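PDB 1CXC: cytochrome c2 from Rhodobacter sphaeroides, which carries electrons through its covalently bound heme c, serving as the electron donor to oxidized bacteriochlorophyll in photosynthetic bacteria. Local coordinates for residues H75-V80 with D109-W114. Residues are numbered along the deposited sequence; the frame is centred on the assembly and turned at random.
With HEC (heme c), chain B.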
ATOM      1  N   HIS A  75      -1.694   4.661  -9.201  1.00 13.87           N
ATOM      2  CA  HIS A  75      -2.603   4.893  -8.084  1.00 14.34           C
ATOM      3  C   HIS A  75      -1.856   4.779  -6.764  1.00 13.96           C
ATOM      4  O   HIS A  75      -2.099   5.549  -5.856  1.00 12.69           O
ATOM      5  CB  HIS A  75      -3.772   3.904  -8.090  1.00 15.44           C
ATOM      6  CG  HIS A  75      -4.755   4.180  -9.235  1.00 18.22           C
ATOM      7  ND1 HIS A  75      -4.586   3.720 -10.457  1.00 19.45           N
ATOM      8  CD2 HIS A  75      -5.776   5.091  -9.272  1.00 18.86           C
ATOM      9  CE1 HIS A  75      -5.453   4.290 -11.255  1.00 20.31           C
ATOM     10  NE2 HIS A  75      -6.176   5.105 -10.529  1.00 21.79           N
ATOM     11  N   PHE A  76      -0.873   3.886  -6.700  1.00 14.22           N
ATOM     12  CA  PHE A  76      -0.088   3.696  -5.495  1.00 12.51           C
ATOM     13  C   PHE A  76       0.718   4.952  -5.225  1.00 12.88           C
ATOM     14  O   PHE A  76       0.693   5.447  -4.108  1.00 11.55           O
ATOM     15  CB  PHE A  76       0.866   2.519  -5.717  1.00 12.72           C
ATOM     16  CG  PHE A  76       1.893   2.295  -4.594  1.00 13.56           C
ATOM     17  CD1 PHE A  76       1.554   1.524  -3.495  1.00 11.36           C
ATOM     18  CD2 PHE A  76       3.171   2.888  -4.682  1.00 14.19           C
ATOM     19  CE1 PHE A  76       2.497   1.350  -2.476  1.00 11.56           C
ATOM     20  CE2 PHE A  76       4.095   2.709  -3.666  1.00 12.65           C
ATOM     21  CZ  PHE A  76       3.748   1.938  -2.571  1.00 11.02           C
ATOM     22  N   VAL A  77       1.316   5.603  -6.227  1.00 10.45           N
ATOM     23  CA  VAL A  77       2.113   6.756  -5.850  1.00 13.80           C
ATOM     24  C   VAL A  77       1.296   7.973  -5.514  1.00 13.92           C
ATOM     25  O   VAL A  77       1.655   8.707  -4.601  1.00 13.45           O
ATOM     26  CB  VAL A  77       3.274   7.130  -6.805  1.00 15.31           C
ATOM     27  CG1 VAL A  77       3.655   6.014  -7.741  1.00 16.20           C
ATOM     28  CG2 VAL A  77       3.047   8.458  -7.484  1.00 17.21           C
ATOM     29  N   GLN A  78       0.042   8.019  -5.939  1.00 14.43           N
ATOM     30  CA  GLN A  78      -0.774   9.148  -5.558  1.00 14.31           C
ATOM     31  C   GLN A  78      -1.284   8.885  -4.158  1.00 12.26           C
ATOM     32  O   GLN A  78      -1.373   9.756  -3.311  1.00 14.01           O
ATOM     33  CB  GLN A  78      -1.984   9.264  -6.468  1.00 17.79           C
ATOM     34  CG  GLN A  78      -1.659   9.773  -7.864  1.00 23.14           C
ATOM     35  CD  GLN A  78      -2.832   9.565  -8.819  1.00 28.07           C
ATOM     36  N   TYR A  79      -1.663   7.652  -3.883  1.00 11.86           N
ATOM     37  CA  TYR A  79      -2.206   7.313  -2.588  1.00 10.70           C
ATOM     38  C   TYR A  79      -1.243   7.500  -1.436  1.00 13.06           C
ATOM     39  O   TYR A  79      -1.599   8.122  -0.449  1.00 13.96           O
ATOM     40  CB  TYR A  79      -2.701   5.883  -2.617  1.00  9.55           C
ATOM     41  CG  TYR A  79      -3.074   5.362  -1.244  1.00  9.96           C
ATOM     42  CD1 TYR A  79      -4.227   5.793  -0.640  1.00  9.33           C
ATOM     43  CD2 TYR A  79      -2.235   4.456  -0.613  1.00  8.26           C
ATOM     44  CE1 TYR A  79      -4.546   5.332   0.613  1.00 10.88           C
ATOM     45  CE2 TYR A  79      -2.560   3.983   0.635  1.00  8.97           C
ATOM     46  CZ  TYR A  79      -3.708   4.428   1.242  1.00 10.25           C
ATOM     47  OH  TYR A  79      -4.037   3.962   2.506  1.00 12.98           O
ATOM     48  N   VAL A  80      -0.033   6.922  -1.502  1.00 14.02           N
ATOM     49  CA  VAL A  80       0.913   7.059  -0.390  1.00 14.45           C
ATOM     50  C   VAL A  80       1.280   8.504  -0.106  1.00 14.81           C
ATOM     51  O   VAL A  80       1.725   8.800   0.997  1.00 16.64           O
ATOM     52  CB  VAL A  80       2.203   6.235  -0.605  1.00 12.23           C
ATOM     53  CG1 VAL A  80       1.859   4.766  -0.770  1.00 11.07           C
ATOM     54  CG2 VAL A  80       3.024   6.752  -1.782  1.00  9.76           C
ATOM     55  N   ASP A 109      10.655   8.421  -3.702  1.00 13.22           N
ATOM     56  CA  ASP A 109      10.586   7.290  -2.798  1.00 13.92           C
ATOM     57  C   ASP A 109       9.362   6.434  -3.116  1.00 12.55           C
ATOM     58  O   ASP A 109       9.410   5.214  -3.023  1.00 12.05           O
ATOM     59  CB  ASP A 109      10.470   7.771  -1.362  1.00 15.30           C
ATOM     60  CG  ASP A 109      11.796   8.198  -0.751  1.00 19.56           C
ATOM     61  OD1 ASP A 109      12.715   8.438  -1.522  1.00 21.43           O
ATOM     62  OD2 ASP A 109      11.759   8.682   0.379  1.00 20.23           O
ATOM     63  N   ALA A 110       8.236   7.055  -3.517  1.00 13.18           N
ATOM     64  CA  ALA A 110       7.036   6.296  -3.854  1.00 11.93           C
ATOM     65  C   ALA A 110       7.274   5.387  -5.043  1.00 11.92           C
ATOM     66  O   ALA A 110       6.904   4.212  -4.997  1.00 12.60           O
ATOM     67  CB  ALA A 110       5.922   7.241  -4.246  1.00 12.20           C
ATOM     68  N   HIS A 111       7.948   5.878  -6.081  1.00  9.60           N
ATOM     69  CA  HIS A 111       8.254   5.045  -7.218  1.00  9.67           C
ATOM     70  C   HIS A 111       9.266   3.964  -6.849  1.00 11.40           C
ATOM     71  O   HIS A 111       9.216   2.869  -7.377  1.00 10.44           O
ATOM     72  CB  HIS A 111       8.821   5.894  -8.345  1.00  9.96           C
ATOM     73  CG  HIS A 111       7.775   6.735  -9.044  1.00 11.44           C
ATOM     74  ND1 HIS A 111       6.853   6.202  -9.824  1.00 13.41           N
ATOM     75  CD2 HIS A 111       7.645   8.086  -8.994  1.00 14.10           C
ATOM     76  CE1 HIS A 111       6.130   7.198 -10.243  1.00 14.41           C
ATOM     77  NE2 HIS A 111       6.612   8.325  -9.765  1.00 15.59           N
ATOM     78  N   ASN A 112      10.286   4.273  -6.030  1.00 10.61           N
ATOM     79  CA  ASN A 112      11.278   3.268  -5.639  1.00 10.86           C
ATOM     80  C   ASN A 112      10.654   2.145  -4.838  1.00  8.73           C
ATOM     81  O   ASN A 112      10.990   0.970  -4.997  1.00 10.35           O
ATOM     82  CB  ASN A 112      12.400   3.896  -4.823  1.00 10.57           C
ATOM     83  CG  ASN A 112      13.248   4.870  -5.632  1.00 15.99           C
ATOM     84  OD1 ASN A 112      13.907   5.766  -5.071  1.00 18.97           O
ATOM     85  ND2 ASN A 112      13.232   4.771  -6.969  1.00 11.63           N
ATOM     86  N   ILE A 113       9.780   2.494  -3.917  1.00  8.49           N
ATOM     87  CA  ILE A 113       9.098   1.507  -3.116  1.00 10.18           C
ATOM     88  C   ILE A 113       8.193   0.648  -3.998  1.00 10.38           C
ATOM     89  O   ILE A 113       8.186  -0.574  -3.870  1.00  8.89           O
ATOM     90  CB  ILE A 113       8.291   2.208  -2.011  1.00 11.03           C
ATOM     91  CG1 ILE A 113       9.206   2.769  -0.923  1.00 10.44           C
ATOM     92  CG2 ILE A 113       7.284   1.229  -1.418  1.00 13.28           C
ATOM     93  CD1 ILE A 113       8.453   3.599   0.123  1.00  7.87           C
ATOM     94  N   TRP A 114       7.585   1.213  -5.051  1.00 11.60           N
ATOM     95  CA  TRP A 114       6.760   0.381  -5.917  1.00 11.20           C
ATOM     96  C   TRP A 114       7.649  -0.605  -6.670  1.00 10.19           C
ATOM     97  O   TRP A 114       7.308  -1.775  -6.840  1.00  8.97           O
ATOM     98  CB  TRP A 114       5.981   1.242  -6.921  1.00  8.87           C
ATOM     99  CG  TRP A 114       5.059   0.372  -7.806  1.00  8.96           C
ATOM    100  CD1 TRP A 114       5.375   0.108  -9.113  1.00 10.96           C
ATOM    101  CD2 TRP A 114       3.918  -0.269  -7.407  1.00 10.01           C
ATOM    102  NE1 TRP A 114       4.415  -0.694  -9.566  1.00 10.88           N
ATOM    103  CE2 TRP A 114       3.540  -0.956  -8.567  1.00 12.14           C
ATOM    104  CE3 TRP A 114       3.175  -0.379  -6.247  1.00 12.77           C
ATOM    105  CZ2 TRP A 114       2.412  -1.774  -8.572  1.00 11.81           C
ATOM    106  CZ3 TRP A 114       2.043  -1.187  -6.258  1.00 13.76           C
ATOM    107  CH2 TRP A 114       1.661  -1.876  -7.407  1.00 14.36           C
TER
HETATM  108 FE   HEC B 125      -0.133   2.060   4.789  1.00 12.12          FE
HETATM  109  CHA HEC B 125      -3.142   0.818   3.870  1.00 10.23           C
HETATM  110  CHB HEC B 125       1.110   1.412   1.685  1.00  9.29           C
HETATM  111  CHC HEC B 125       2.853   3.488   5.680  1.00 11.47           C
HETATM  112  CHD HEC B 125      -1.244   2.438   8.004  1.00 10.59           C
HETATM  113  NA  HEC B 125      -0.863   1.314   3.112  1.00  7.33           N
HETATM  114  C1A HEC B 125      -2.154   0.855   2.901  1.00  9.03           C
HETATM  115  C2A HEC B 125      -2.327   0.408   1.529  1.00  9.51           C
HETATM  116  C3A HEC B 125      -1.143   0.599   0.901  1.00  7.83           C
HETATM  117  C4A HEC B 125      -0.233   1.129   1.902  1.00  8.84           C
HETATM  118  CMA HEC B 125      -0.883   0.396  -0.585  1.00  8.08           C
HETATM  119  CAA HEC B 125      -3.561  -0.240   0.920  1.00 11.47           C
HETATM  120  CBA HEC B 125      -3.397  -1.752   0.879  1.00 12.62           C
HETATM  121  CGA HEC B 125      -4.667  -2.552   0.638  1.00  9.44           C
HETATM  122  O1A HEC B 125      -4.826  -3.578   1.265  1.00 10.67           O
HETATM  123  O2A HEC B 125      -5.563  -2.040  -0.025  1.00 14.06           O
HETATM  124  NB  HEC B 125       1.584   2.395   3.880  1.00 11.38           N
HETATM  125  C1B HEC B 125       1.958   1.984   2.609  1.00 10.87           C
HETATM  126  C2B HEC B 125       3.347   2.317   2.339  1.00 12.48           C
HETATM  127  C3B HEC B 125       3.839   2.980   3.432  1.00 12.97           C
HETATM  128  C4B HEC B 125       2.736   3.007   4.387  1.00 11.64           C
HETATM  129  CMB HEC B 125       4.106   1.984   1.049  1.00 11.48           C
HETATM  130  CAB HEC B 125       5.126   3.577   3.559  1.00  8.25           C
HETATM  131  CBB HEC B 125       5.562   4.695   2.709  1.00 10.12           C
HETATM  132  NC  HEC B 125       0.613   2.835   6.461  1.00 10.26           N
HETATM  133  C1C HEC B 125       1.872   3.399   6.645  1.00 11.50           C
HETATM  134  C2C HEC B 125       2.081   3.761   8.032  1.00 10.86           C
HETATM  135  C3C HEC B 125       0.933   3.468   8.685  1.00 12.39           C
HETATM  136  C4C HEC B 125       0.034   2.881   7.711  1.00 11.21           C
HETATM  137  CMC HEC B 125       3.406   4.169   8.660  1.00 10.87           C
HETATM  138  CAC HEC B 125       0.673   3.644  10.041  1.00 11.81           C
HETATM  139  CBC HEC B 125       0.793   4.933  10.706  1.00 14.61           C
HETATM  140  ND  HEC B 125      -1.806   1.691   5.728  1.00 11.95           N
HETATM  141  C1D HEC B 125      -2.113   1.893   7.073  1.00 11.61           C
HETATM  142  C2D HEC B 125      -3.491   1.554   7.352  1.00 11.94           C
HETATM  143  C3D HEC B 125      -4.047   1.166   6.183  1.00 11.04           C
HETATM  144  C4D HEC B 125      -2.994   1.223   5.188  1.00 11.24           C
HETATM  145  CMD HEC B 125      -4.203   1.656   8.700  1.00  9.92           C
HETATM  146  CAD HEC B 125      -5.536   1.016   5.911  1.00 12.69           C
HETATM  147  CBD HEC B 125      -6.088   2.235   5.173  1.00 15.01           C
HETATM  148  CGD HEC B 125      -7.602   2.443   5.318  1.00 17.08           C
HETATM  149  O1D HEC B 125      -8.076   3.516   4.975  1.00 17.28           O
HETATM  150  O2D HEC B 125      -8.318   1.462   5.427  1.00 16.67           O
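The ring of Phe-76 is held between two helices and the heme: Trp-114 lies over one face, Ile-113 CG2 at the edge, and heme methyl CMB close to CZ. It joins two helices of the cytochrome c fold, 73-81 and the C-terminal helix 107-120; the axes of the two segments pass 9.2 Å apart at closest approach, their N-to-C directions 130° apart. With chi1 at 173° the ring swings away from its own backbone nitrogen and reaches toward the heme, where CZ lies 3.6 Å from CMB. Trp-114 CE3 comes over one face toward the rim, 3.4 Å from Phe-76 CG, with the ring planes inclined at 46°, while Val-80 CG1 of the same helix as Phe-76 covers the opposite face. Ala-110 O also lies in plane at the ring edge; that oxygen already accepts the helical bond from Trp-114 N. A flat, apolar side chain suits this place, and replacing it with an alanine is likely to open a gap beside the heme methyl and leave the indole without its aromatic neighbour. Small size matters at Ala-110, whose CA is 5.3 Å from Val-77 CA: its CB sits 3.7 Å from Val-77 CB and also touches Val-80 CG2, so both beta-branched valines pack against its methyl. No hydrogen bond links the two segments. At the partly exposed margin histidine suits position His-111, its ND1 hydrogen-bonding Glu-73 while one imidazole face receives a CH-pi contact from Val-77 CG1, 4.0 Å from the ring centroid.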